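Local coordinates for protein lipase aflb (Neosartorya fumigata, PDB 6IDY) that probably hydrolyses lipid esters as a fungal lipase of the alpha/beta hydrolase fold, and carries a bound calcium ion, at residues N115-P120 / A142-I147; H148-F153 / D191-N196; F153-N158 / S220-S225; P162-P167 / V227-W232. All blocks are in the same frame, centred on the assembly; numbering follows the deposited sequence.

Contact 1. Residues N115-P120 / A142-I147; sequences NRNPSP and ALRAAI
Asn115 and Asn117 grip the backbone carbonyls of Arg144, Ala145 and Ile147; here side-chain amides tie an irregular loop to the end of a helix. Asn115 donates twice to Ala145 O, once from N on a lone pair at 3.0 Å and once from ND2 at 2.8 Å; with CG anti to the carbonyl carbon (chi1 -59°), the amide swings back beside its own N, and both donors can share one acceptor. The two ND2 hydrogens of Asn117 divide their work. One runs nearly straight to Ile147 O at 2.8 Å, the other more bent to Arg144 O at 2.8 Å, approaching above the carbonyl plane while Ile147 N arrives from the opposite face. Looser packing follows toward solvent. Bent at chi3 (-63°), Arg144 lays one face of its guanidinium against Ser119 CA, sets NH2 3.6 Å from Pro120 CD, and makes only a weak bond from NH1 to Asn117 O at 3.5 Å; Glu140 adds a long, weak ion pair. Tyr218 of helix 205-223 touches Asn117 and Ile147 in the tight part and hydrogen-bonds Pro118 O on the looser side, while Ala146 is backbone-bonded to Asn196, just past strand 190-195.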
loop_
_atom_site.group_PDB
_atom_site.type_symbol
_atom_site.label_atom_id
_atom_site.label_comp_id
_atom_site.label_asym_id
_atom_site.label_seq_id
_atom_site.Cartn_x
_atom_site.Cartn_y
_atom_site.Cartn_z
ATOM N N ASN A 115 14.420 9.196 10.124
ATOM C CA ASN A 115 14.815 8.199 11.121
ATOM C C ASN A 115 16.330 8.138 11.229
ATOM O O ASN A 115 17.025 8.371 10.241
ATOM C CB ASN A 115 14.254 6.831 10.759
ATOM C CG ASN A 115 12.749 6.809 10.657
ATOM O OD1 ASN A 115 12.034 6.768 11.663
ATOM N ND2 ASN A 115 12.237 6.846 9.438
ATOM N N ARG A 116 16.842 7.852 12.429
ATOM C CA ARG A 116 18.284 7.788 12.670
ATOM C C ARG A 116 18.721 6.341 12.832
ATOM O O ARG A 116 18.606 5.753 13.909
ATOM C CB ARG A 116 18.693 8.680 13.862
ATOM C CG ARG A 116 18.277 10.154 13.721
ATOM C CD ARG A 116 19.259 10.970 12.892
ATOM N NE ARG A 116 18.706 12.266 12.489
ATOM C CZ ARG A 116 18.163 12.519 11.300
ATOM N NH1 ARG A 116 18.093 11.567 10.375
ATOM N NH2 ARG A 116 17.690 13.728 11.024
ATOM N N ASN A 117 19.158 5.755 11.719
ATOM C CA ASN A 117 19.562 4.359 11.613
ATOM C C ASN A 117 21.078 4.227 11.454
ATOM O O ASN A 117 21.680 5.043 10.757
ATOM C CB ASN A 117 18.819 3.687 10.444
ATOM C CG ASN A 117 17.318 3.763 10.568
ATOM O OD1 ASN A 117 16.741 3.435 11.610
ATOM N ND2 ASN A 117 16.652 4.205 9.508
ATOM N N PRO A 118 21.716 3.217 12.089
ATOM C CA PRO A 118 23.179 3.095 11.977
ATOM C C PRO A 118 23.659 2.669 10.595
ATOM O O PRO A 118 22.892 2.092 9.827
ATOM C CB PRO A 118 23.529 2.044 13.035
ATOM C CG PRO A 118 22.301 1.210 13.153
ATOM C CD PRO A 118 21.150 2.160 12.959
ATOM N N SER A 119 24.934 2.956 10.285
ATOM C CA SER A 119 25.569 2.568 9.024
ATOM C C SER A 119 25.588 1.028 8.922
ATOM O O SER A 119 25.868 0.371 9.928
ATOM C CB SER A 119 26.991 3.112 8.960
ATOM O OG SER A 119 27.781 2.551 9.996
ATOM N N PRO A 120 25.247 0.427 7.759
ATOM C CA PRO A 120 25.247 -1.044 7.681
ATOM C C PRO A 120 26.655 -1.630 7.697
ATOM O O PRO A 120 27.594 -0.999 7.204
ATOM C CB PRO A 120 24.521 -1.335 6.364
ATOM C CG PRO A 120 24.758 -0.134 5.530
ATOM C CD PRO A 120 24.859 1.040 6.470
ATOM N N ALA A 142 19.346 9.834 2.738
ATOM C CA ALA A 142 17.915 10.014 2.482
ATOM C C ALA A 142 17.201 8.655 2.358
ATOM O O ALA A 142 16.103 8.500 2.888
ATOM C CB ALA A 142 17.705 10.838 1.215
ATOM N N LEU A 143 17.828 7.672 1.673
ATOM C CA LEU A 143 17.273 6.323 1.501
ATOM C C LEU A 143 17.149 5.618 2.860
ATOM O O LEU A 143 16.084 5.084 3.175
ATOM C CB LEU A 143 18.150 5.474 0.552
ATOM C CG LEU A 143 18.173 5.855 -0.929
ATOM C CD1 LEU A 143 19.345 5.211 -1.624
ATOM C CD2 LEU A 143 16.884 5.447 -1.636
ATOM N N ARG A 144 18.236 5.636 3.666
ATOM C CA ARG A 144 18.279 5.001 4.985
ATOM C C ARG A 144 17.332 5.683 5.987
ATOM O O ARG A 144 16.713 4.991 6.802
ATOM C CB ARG A 144 19.724 4.983 5.519
ATOM C CG ARG A 144 19.959 4.023 6.688
ATOM C CD ARG A 144 21.232 4.363 7.446
ATOM N NE ARG A 144 22.430 4.228 6.615
ATOM C CZ ARG A 144 23.605 4.778 6.895
ATOM N NH1 ARG A 144 23.761 5.511 7.991
ATOM N NH2 ARG A 144 24.635 4.602 6.081
ATOM N N ALA A 145 17.214 7.028 5.926
ATOM C CA ALA A 145 16.346 7.789 6.839
ATOM C C ALA A 145 14.843 7.527 6.629
ATOM O O ALA A 145 14.049 7.801 7.527
ATOM C CB ALA A 145 16.654 9.282 6.767
ATOM N N ALA A 146 14.464 6.967 5.461
ATOM C CA ALA A 146 13.074 6.626 5.132
ATOM C C ALA A 146 12.612 5.376 5.900
ATOM O O ALA A 146 11.409 5.151 6.041
ATOM C CB ALA A 146 12.934 6.400 3.638
ATOM N N ILE A 147 13.569 4.574 6.402
ATOM C CA ILE A 147 13.277 3.326 7.107
ATOM C C ILE A 147 12.979 3.565 8.577
ATOM O O ILE A 147 13.836 4.053 9.309
ATOM C CB ILE A 147 14.394 2.260 6.917
ATOM C CG1 ILE A 147 14.833 2.146 5.434
ATOM C CG2 ILE A 147 13.950 0.903 7.488
ATOM C CD1 ILE A 147 16.208 1.499 5.199
#

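Contact 2. Residues H148-F153 / D191-N196; sequences HIPASF and DVVWLN
His148 lays its imidazole beside the Trp194 indole, the planes 13° apart but slid so far that the rings barely overlap. CD2 of His148 comes 3.3 Å from CZ2 of Trp194, and His148 CB sits over the five-membered ring, 3.8 Å from its centroid in a CH-pi contact. The indole is placed by chi1 of 50°, which sets CG between the backbone N and carbonyl carbon. Both rings also have polar partners beyond the two segments: His148 ND1 is hydrogen-bonded to Asn115 OD1, and Trp194 NE1 to Leu110 O. Beneath them the backbones form an antiparallel hydrogen-bonded pair, with His148 N to Trp194 O at 2.8 Å and Trp194 N to His148 O at 3.2 Å. This pairing adds a short antiparallel edge strand to an otherwise parallel sheet, consistent with an alpha/beta hydrolase core. Past it the chain leaves the sheet: Pro150 CG rests 3.9 Å from Trp194 CZ3, and a type I turn from Pro150 brings Phe153 back. One face of the Phe153 ring takes Val193 CG1, 4.1 Å from its centroid, while Asp191 O lies at its edge, 3.6 Å from CE1. Asp191 OD2 accepts from Gly154 N.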
loop_
_atom_site.group_PDB
_atom_site.type_symbol
_atom_site.label_atom_id
_atom_site.label_comp_id
_atom_site.label_asym_id
_atom_site.label_seq_id
_atom_site.Cartn_x
_atom_site.Cartn_y
_atom_site.Cartn_z
ATOM N N HIS A 148 11.780 3.186 9.014
ATOM C CA HIS A 148 11.425 3.280 10.419
ATOM C C HIS A 148 11.659 1.911 11.036
ATOM O O HIS A 148 10.928 0.964 10.741
ATOM C CB HIS A 148 9.978 3.751 10.637
ATOM C CG HIS A 148 9.658 3.955 12.085
ATOM N ND1 HIS A 148 9.885 5.169 12.707
ATOM C CD2 HIS A 148 9.203 3.072 13.002
ATOM C CE1 HIS A 148 9.516 5.000 13.967
ATOM N NE2 HIS A 148 9.105 3.754 14.194
ATOM N N ILE A 149 12.714 1.805 11.850
ATOM C CA ILE A 149 13.077 0.577 12.551
ATOM C C ILE A 149 12.580 0.700 13.999
ATOM O O ILE A 149 13.133 1.496 14.763
ATOM C CB ILE A 149 14.601 0.263 12.466
ATOM C CG1 ILE A 149 15.059 0.111 10.994
ATOM C CG2 ILE A 149 14.947 -0.992 13.290
ATOM C CD1 ILE A 149 16.580 0.061 10.774
ATOM N N PRO A 150 11.523 -0.048 14.391
ATOM C CA PRO A 150 11.039 0.046 15.776
ATOM C C PRO A 150 12.111 -0.397 16.767
ATOM O O PRO A 150 12.923 -1.266 16.446
ATOM C CB PRO A 150 9.820 -0.892 15.786
ATOM C CG PRO A 150 9.400 -0.983 14.331
ATOM C CD PRO A 150 10.714 -1.008 13.612
ATOM N N ALA A 151 12.136 0.226 17.953
ATOM C CA ALA A 151 13.099 -0.083 19.021
ATOM C C ALA A 151 13.065 -1.564 19.444
ATOM O O ALA A 151 14.035 -2.050 20.018
ATOM C CB ALA A 151 12.855 0.813 20.225
ATOM N N SER A 152 11.964 -2.274 19.125
ATOM C CA SER A 152 11.783 -3.693 19.439
ATOM C C SER A 152 12.365 -4.639 18.381
ATOM O O SER A 152 12.432 -5.842 18.641
ATOM C CB SER A 152 10.308 -4.009 19.689
ATOM O OG SER A 152 9.504 -3.602 18.596
ATOM N N PHE A 153 12.786 -4.114 17.198
ATOM C CA PHE A 153 13.372 -4.915 16.106
ATOM C C PHE A 153 14.538 -5.769 16.606
ATOM O O PHE A 153 15.409 -5.271 17.323
ATOM C CB PHE A 153 13.783 -4.029 14.921
ATOM C CG PHE A 153 14.260 -4.760 13.685
ATOM C CD1 PHE A 153 13.369 -5.472 12.886
ATOM C CD2 PHE A 153 15.593 -4.702 13.295
ATOM C CE1 PHE A 153 13.814 -6.159 11.750
ATOM C CE2 PHE A 153 16.029 -5.354 12.132
ATOM C CZ PHE A 153 15.139 -6.084 11.372
ATOM N N ASP A 191 9.209 -9.661 12.022
ATOM C CA ASP A 191 9.744 -8.485 12.703
ATOM C C ASP A 191 9.605 -7.313 11.740
ATOM O O ASP A 191 10.435 -7.131 10.848
ATOM C CB ASP A 191 11.213 -8.728 13.079
ATOM C CG ASP A 191 11.627 -8.129 14.404
ATOM O OD1 ASP A 191 10.938 -7.193 14.880
ATOM O OD2 ASP A 191 12.636 -8.588 14.961
ATOM N N VAL A 192 8.525 -6.551 11.897
ATOM C CA VAL A 192 8.175 -5.474 10.979
ATOM C C VAL A 192 9.059 -4.224 11.086
ATOM O O VAL A 192 9.499 -3.824 12.166
ATOM C CB VAL A 192 6.670 -5.082 11.035
ATOM C CG1 VAL A 192 5.769 -6.261 10.651
ATOM C CG2 VAL A 192 6.269 -4.495 12.394
ATOM N N VAL A 193 9.300 -3.626 9.922
ATOM C CA VAL A 193 9.927 -2.324 9.718
ATOM C C VAL A 193 9.053 -1.673 8.652
ATOM O O VAL A 193 8.431 -2.390 7.861
ATOM C CB VAL A 193 11.438 -2.335 9.328
ATOM C CG1 VAL A 193 12.308 -2.865 10.461
ATOM C CG2 VAL A 193 11.698 -3.092 8.029
ATOM N N TRP A 194 8.948 -0.353 8.642
ATOM C CA TRP A 194 8.153 0.243 7.572
ATOM C C TRP A 194 8.908 1.355 6.872
ATOM O O TRP A 194 9.765 2.020 7.450
ATOM C CB TRP A 194 6.740 0.656 7.999
ATOM C CG TRP A 194 6.658 1.485 9.236
ATOM C CD1 TRP A 194 6.698 2.845 9.313
ATOM C CD2 TRP A 194 6.390 1.012 10.565
ATOM N NE1 TRP A 194 6.530 3.249 10.618
ATOM C CE2 TRP A 194 6.331 2.145 11.408
ATOM C CE3 TRP A 194 6.239 -0.265 11.135
ATOM C CZ2 TRP A 194 6.095 2.041 12.788
ATOM C CZ3 TRP A 194 6.021 -0.368 12.498
ATOM C CH2 TRP A 194 5.954 0.775 13.311
ATOM N N LEU A 195 8.627 1.498 5.588
ATOM C CA LEU A 195 9.306 2.453 4.745
ATOM C C LEU A 195 8.442 3.671 4.486
ATOM O O LEU A 195 7.448 3.584 3.778
ATOM C CB LEU A 195 9.705 1.739 3.449
ATOM C CG LEU A 195 10.531 2.496 2.434
ATOM C CD1 LEU A 195 11.958 2.739 2.940
ATOM C CD2 LEU A 195 10.566 1.723 1.146
ATOM N N ASN A 196 8.802 4.806 5.080
ATOM C CA ASN A 196 8.055 6.029 4.820
ATOM C C ASN A 196 8.685 6.679 3.590
ATOM O O ASN A 196 9.739 7.312 3.698
ATOM C CB ASN A 196 8.058 6.956 6.032
ATOM C CG ASN A 196 7.293 6.402 7.206
ATOM O OD1 ASN A 196 6.124 6.019 7.093
ATOM N ND2 ASN A 196 7.940 6.353 8.362
#

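Contact 3. Residues F153-N158 / S220-S225; sequences FGYGKN and SAISES
Ile222 and Ser223, in the last turn of helix 205-223, meet Phe153 and Tyr155 of the loop that leads into strand 161-166, and the helix end itself shapes the meeting. At the start of the segment, Ser220 folds its hydroxyl across the terminus, OG donating to Ser225 O at 2.7 Å. Ile222 comes next. Its CG1 lies between the backbone N and the carbonyl carbon (chi1 61°), which carries CD1 out to the Tyr155 ring, 3.5 Å from CE2, and to within 4.0 Å of Phe153 CE2. The two aromatic rings also meet each other edge-to-face, Phe153 CD2 standing over the centre of the Tyr155 ring. Ser223 follows, its OG in the plane of the Phe153 ring at the edge, 3.3 Å from CZ; the hydroxyl bonds back to Ile219 O. The Ser223 CA-H points at Tyr155 O, CA to O 3.3 Å. Glu224 then turns to positive phi (51°) as the C-prime residue of a Schellman motif, closed by Ser225 N to Ser220 O at 3.2 Å. Facing this end, Gly156 sits in a type I' turn running from Gly154 to Lys157, and having no side chain it passes close to Ser223. Direct contact is made by apolar packing and the CA-H...O contact, which probably eases the approach of Tyr155 O and Ser223 O, two acceptors 3.1 Å apart; the polar link runs through a water hydrogen-bonded to Gly156 O and Ser223 O, though with more acceptors in reach than it has protons.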
loop_
_atom_site.group_PDB
_atom_site.type_symbol
_atom_site.label_atom_id
_atom_site.label_comp_id
_atom_site.label_asym_id
_atom_site.label_seq_id
_atom_site.Cartn_x
_atom_site.Cartn_y
_atom_site.Cartn_z
ATOM N N PHE A 153 12.786 -4.114 17.198
ATOM C CA PHE A 153 13.372 -4.915 16.106
ATOM C C PHE A 153 14.538 -5.769 16.606
ATOM O O PHE A 153 15.409 -5.271 17.323
ATOM C CB PHE A 153 13.783 -4.029 14.921
ATOM C CG PHE A 153 14.260 -4.760 13.685
ATOM C CD1 PHE A 153 13.369 -5.472 12.886
ATOM C CD2 PHE A 153 15.593 -4.702 13.295
ATOM C CE1 PHE A 153 13.814 -6.159 11.750
ATOM C CE2 PHE A 153 16.029 -5.354 12.132
ATOM C CZ PHE A 153 15.139 -6.084 11.372
ATOM N N GLY A 154 14.486 -7.061 16.289
ATOM C CA GLY A 154 15.439 -8.062 16.759
ATOM C C GLY A 154 16.625 -8.400 15.884
ATOM O O GLY A 154 17.396 -9.298 16.235
ATOM N N TYR A 155 16.773 -7.713 14.729
ATOM C CA TYR A 155 17.906 -7.863 13.799
ATOM C C TYR A 155 18.199 -9.327 13.386
ATOM O O TYR A 155 19.360 -9.699 13.218
ATOM C CB TYR A 155 19.166 -7.173 14.396
ATOM C CG TYR A 155 19.004 -5.678 14.560
ATOM C CD1 TYR A 155 18.467 -5.137 15.726
ATOM C CD2 TYR A 155 19.368 -4.803 13.542
ATOM C CE1 TYR A 155 18.281 -3.761 15.866
ATOM C CE2 TYR A 155 19.204 -3.426 13.678
ATOM C CZ TYR A 155 18.651 -2.909 14.837
ATOM O OH TYR A 155 18.488 -1.551 14.957
ATOM N N GLY A 156 17.140 -10.131 13.250
ATOM C CA GLY A 156 17.209 -11.547 12.887
ATOM C C GLY A 156 17.988 -12.439 13.842
ATOM O O GLY A 156 18.565 -13.442 13.409
ATOM N N LYS A 157 18.016 -12.081 15.146
ATOM C CA LYS A 157 18.729 -12.816 16.203
ATOM C C LYS A 157 17.767 -13.609 17.111
ATOM O O LYS A 157 18.219 -14.389 17.959
ATOM C CB LYS A 157 19.557 -11.847 17.067
ATOM C CG LYS A 157 20.672 -11.120 16.326
ATOM C CD LYS A 157 21.270 -10.021 17.190
ATOM C CE LYS A 157 22.036 -9.001 16.380
ATOM N NZ LYS A 157 22.372 -7.794 17.185
ATOM N N ASN A 158 16.449 -13.415 16.919
ATOM C CA ASN A 158 15.376 -14.009 17.721
ATOM C C ASN A 158 14.474 -15.023 16.986
ATOM O O ASN A 158 13.440 -15.428 17.530
ATOM C CB ASN A 158 14.523 -12.874 18.325
ATOM C CG ASN A 158 14.087 -11.799 17.334
ATOM O OD1 ASN A 158 14.202 -11.936 16.104
ATOM N ND2 ASN A 158 13.579 -10.691 17.859
ATOM N N SER A 220 18.424 -6.512 5.144
ATOM C CA SER A 220 19.086 -7.813 5.032
ATOM C C SER A 220 20.498 -7.772 5.641
ATOM O O SER A 220 20.879 -8.710 6.344
ATOM C CB SER A 220 19.143 -8.273 3.579
ATOM O OG SER A 220 19.735 -9.557 3.472
ATOM N N ALA A 221 21.250 -6.674 5.397
ATOM C CA ALA A 221 22.621 -6.490 5.900
ATOM C C ALA A 221 22.708 -6.415 7.423
ATOM O O ALA A 221 23.486 -7.168 8.010
ATOM C CB ALA A 221 23.258 -5.259 5.274
ATOM N N ILE A 222 21.903 -5.526 8.061
ATOM C CA ILE A 222 21.887 -5.323 9.523
ATOM C C ILE A 222 21.368 -6.542 10.293
ATOM O O ILE A 222 21.697 -6.712 11.469
ATOM C CB ILE A 222 21.126 -4.028 9.951
ATOM C CG1 ILE A 222 19.628 -4.067 9.527
ATOM C CG2 ILE A 222 21.849 -2.760 9.462
ATOM C CD1 ILE A 222 18.717 -3.060 10.208
ATOM N N SER A 223 20.532 -7.358 9.640
ATOM C CA SER A 223 19.922 -8.547 10.231
ATOM C C SER A 223 20.691 -9.819 9.913
ATOM O O SER A 223 20.410 -10.846 10.532
ATOM C CB SER A 223 18.487 -8.705 9.730
ATOM O OG SER A 223 17.756 -7.500 9.866
ATOM N N GLU A 224 21.609 -9.774 8.901
ATOM C CA GLU A 224 22.381 -10.927 8.390
ATOM C C GLU A 224 21.376 -12.045 8.076
ATOM O O GLU A 224 21.513 -13.185 8.532
ATOM C CB GLU A 224 23.444 -11.397 9.409
ATOM C CG GLU A 224 24.478 -10.345 9.769
ATOM C CD GLU A 224 25.692 -10.900 10.490
ATOM O OE1 GLU A 224 25.516 -11.564 11.538
ATOM O OE2 GLU A 224 26.823 -10.672 10.004
ATOM N N SER A 225 20.303 -11.672 7.373
ATOM C CA SER A 225 19.200 -12.580 7.114
ATOM C C SER A 225 18.485 -12.196 5.852
ATOM O O SER A 225 18.548 -11.045 5.428
ATOM C CB SER A 225 18.205 -12.493 8.277
ATOM O OG SER A 225 17.050 -13.294 8.096
HETATM O O HOH W 1 20.725 -13.769 11.506
#

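Contact 4. Residues P162-P167 / V227-W232; sequences PVILVP and VAVLSW
With CG1 anti to the backbone N in both Val166 (chi1 -176°) and Val229 (chi1 174°), CG2 of the first and CG1 of the second are turned against each other at 3.6 Å. On the same face, Ile164 keeps CG1 beside its N (chi1 -55°) and extends CD1 to Val227 CG2, 4.0 Å away. The other face holds Val163, Leu165, Ala228 and Leu230: here Leu230 CB touches both Leu165 CD2, at 3.9 Å, and Val163 CG1, while Val163 CG2 rests on Ala228 CB. Between the faces runs a parallel ladder in which Ile164 and Val166 each use N and O toward the partner strand. Ile164 N reaches Ala228 O at 2.9 Å and Ile164 O receives Leu230 N at 2.9 Å; the rung from Trp232 N to Val166 O, at 3.2 Å, is longer and more bent. Helix 205-223 covers Pro162, Val166 and Val227, whereas Tyr177 of helix 173-178 packs on Leu165 and Leu230. Every residue here is buried, as in the central parallel strands of an alpha/beta hydrolase, and strand 227-232 runs into helix 235-245 much as the family's strand into the nucleophile elbow does.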
loop_
_atom_site.group_PDB
_atom_site.type_symbol
_atom_site.label_atom_id
_atom_site.label_comp_id
_atom_site.label_asym_id
_atom_site.label_seq_id
_atom_site.Cartn_x
_atom_site.Cartn_y
_atom_site.Cartn_z
ATOM N N PRO A 162 12.687 -10.563 9.343
ATOM C CA PRO A 162 12.396 -9.138 9.124
ATOM C C PRO A 162 11.427 -8.959 7.956
ATOM O O PRO A 162 11.585 -9.602 6.923
ATOM C CB PRO A 162 13.776 -8.533 8.828
ATOM C CG PRO A 162 14.779 -9.555 9.342
ATOM C CD PRO A 162 14.108 -10.863 9.059
ATOM N N VAL A 163 10.379 -8.152 8.152
ATOM C CA VAL A 163 9.356 -7.897 7.135
ATOM C C VAL A 163 9.285 -6.393 6.859
ATOM O O VAL A 163 8.997 -5.604 7.763
ATOM C CB VAL A 163 7.965 -8.516 7.482
ATOM C CG1 VAL A 163 6.926 -8.190 6.409
ATOM C CG2 VAL A 163 8.061 -10.026 7.679
ATOM N N ILE A 164 9.563 -6.008 5.607
ATOM C CA ILE A 164 9.523 -4.613 5.186
ATOM C C ILE A 164 8.121 -4.293 4.706
ATOM O O ILE A 164 7.649 -4.893 3.738
ATOM C CB ILE A 164 10.599 -4.285 4.108
ATOM C CG1 ILE A 164 12.016 -4.669 4.612
ATOM C CG2 ILE A 164 10.526 -2.799 3.704
ATOM C CD1 ILE A 164 13.016 -4.885 3.540
ATOM N N LEU A 165 7.467 -3.340 5.382
ATOM C CA LEU A 165 6.127 -2.888 5.037
ATOM C C LEU A 165 6.236 -1.695 4.101
ATOM O O LEU A 165 6.737 -0.641 4.494
ATOM C CB LEU A 165 5.310 -2.553 6.293
ATOM C CG LEU A 165 5.207 -3.638 7.374
ATOM C CD1 LEU A 165 4.454 -3.110 8.579
ATOM C CD2 LEU A 165 4.549 -4.921 6.837
ATOM N N VAL A 166 5.833 -1.894 2.835
ATOM C CA VAL A 166 5.921 -0.887 1.772
ATOM C C VAL A 166 4.554 -0.203 1.605
ATOM O O VAL A 166 3.555 -0.890 1.411
ATOM C CB VAL A 166 6.492 -1.474 0.442
ATOM C CG1 VAL A 166 6.659 -0.393 -0.623
ATOM C CG2 VAL A 166 7.825 -2.181 0.679
ATOM N N PRO A 167 4.493 1.142 1.685
ATOM C CA PRO A 167 3.195 1.828 1.605
ATOM C C PRO A 167 2.634 1.943 0.195
ATOM O O PRO A 167 3.334 1.659 -0.775
ATOM C CB PRO A 167 3.520 3.212 2.162
ATOM C CG PRO A 167 4.925 3.443 1.730
ATOM C CD PRO A 167 5.589 2.107 1.909
ATOM N N VAL A 227 14.880 -11.491 3.968
ATOM C CA VAL A 227 13.713 -10.765 4.455
ATOM C C VAL A 227 12.479 -11.130 3.651
ATOM O O VAL A 227 12.555 -11.856 2.655
ATOM C CB VAL A 227 13.958 -9.219 4.427
ATOM C CG1 VAL A 227 15.173 -8.824 5.271
ATOM C CG2 VAL A 227 14.083 -8.687 2.993
ATOM N N ALA A 228 11.351 -10.576 4.073
ATOM C CA ALA A 228 10.089 -10.642 3.380
ATOM C C ALA A 228 9.643 -9.204 3.185
ATOM O O ALA A 228 10.047 -8.313 3.939
ATOM C CB ALA A 228 9.072 -11.405 4.200
ATOM N N VAL A 229 8.866 -8.966 2.134
ATOM C CA VAL A 229 8.312 -7.655 1.829
ATOM C C VAL A 229 6.796 -7.813 1.785
ATOM O O VAL A 229 6.298 -8.729 1.127
ATOM C CB VAL A 229 8.848 -7.076 0.482
ATOM C CG1 VAL A 229 8.146 -5.773 0.128
ATOM C CG2 VAL A 229 10.372 -6.884 0.503
ATOM N N LEU A 230 6.068 -6.930 2.481
ATOM C CA LEU A 230 4.614 -6.895 2.397
ATOM C C LEU A 230 4.284 -5.500 1.892
ATOM O O LEU A 230 4.674 -4.508 2.507
ATOM C CB LEU A 230 3.910 -7.209 3.728
ATOM C CG LEU A 230 2.397 -7.470 3.622
ATOM C CD1 LEU A 230 1.959 -8.493 4.637
ATOM C CD2 LEU A 230 1.593 -6.181 3.795
ATOM N N SER A 231 3.614 -5.429 0.745
ATOM C CA SER A 231 3.282 -4.156 0.134
ATOM C C SER A 231 1.777 -3.947 -0.004
ATOM O O SER A 231 1.010 -4.905 0.040
ATOM C CB SER A 231 3.970 -4.039 -1.224
ATOM O OG SER A 231 3.306 -4.794 -2.224
ATOM N N TRP A 232 1.368 -2.683 -0.158
ATOM C CA TRP A 232 -0.011 -2.293 -0.397
ATOM C C TRP A 232 -0.053 -1.362 -1.597
ATOM O O TRP A 232 0.807 -0.494 -1.714
ATOM C CB TRP A 232 -0.656 -1.607 0.833
ATOM C CG TRP A 232 -2.069 -1.142 0.578
ATOM C CD1 TRP A 232 -3.119 -1.908 0.159
ATOM C CD2 TRP A 232 -2.566 0.200 0.680
ATOM N NE1 TRP A 232 -4.240 -1.124 -0.007
ATOM C CE2 TRP A 232 -3.928 0.174 0.303
ATOM C CE3 TRP A 232 -1.997 1.426 1.077
ATOM C CZ2 TRP A 232 -4.732 1.326 0.310
ATOM C CZ3 TRP A 232 -2.792 2.564 1.079
ATOM C CH2 TRP A 232 -4.145 2.506 0.711
#

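In the fold
Contacts 2 and 4 lie in one sheet, from its edge inward, while contacts 1 and 3 join loops to helix ends beside it. Contacts 1 and 2 join where Ala146 O meets Asn196 N at 2.8 Å. Strands 190-195 of contact 2 and 161-166 of contact 4 are neighbours, Val193 O to Leu165 N 2.8 Å; the centres of the two contacts are about 10 Å apart. Phe153 belongs to contacts 2 and 3, which also pack through Ile149 CD1 and Ile222 CD1, 3.8 Å apart. Helix 205-223 links strand 190-195 to strand 227-232 in a beta-alpha-beta crossover over strand 161-166. The calcium ion, held by Asp255, Ala377, His380 and Gly382, lies about 8 Å from the side chain of Ala228 in contact 4.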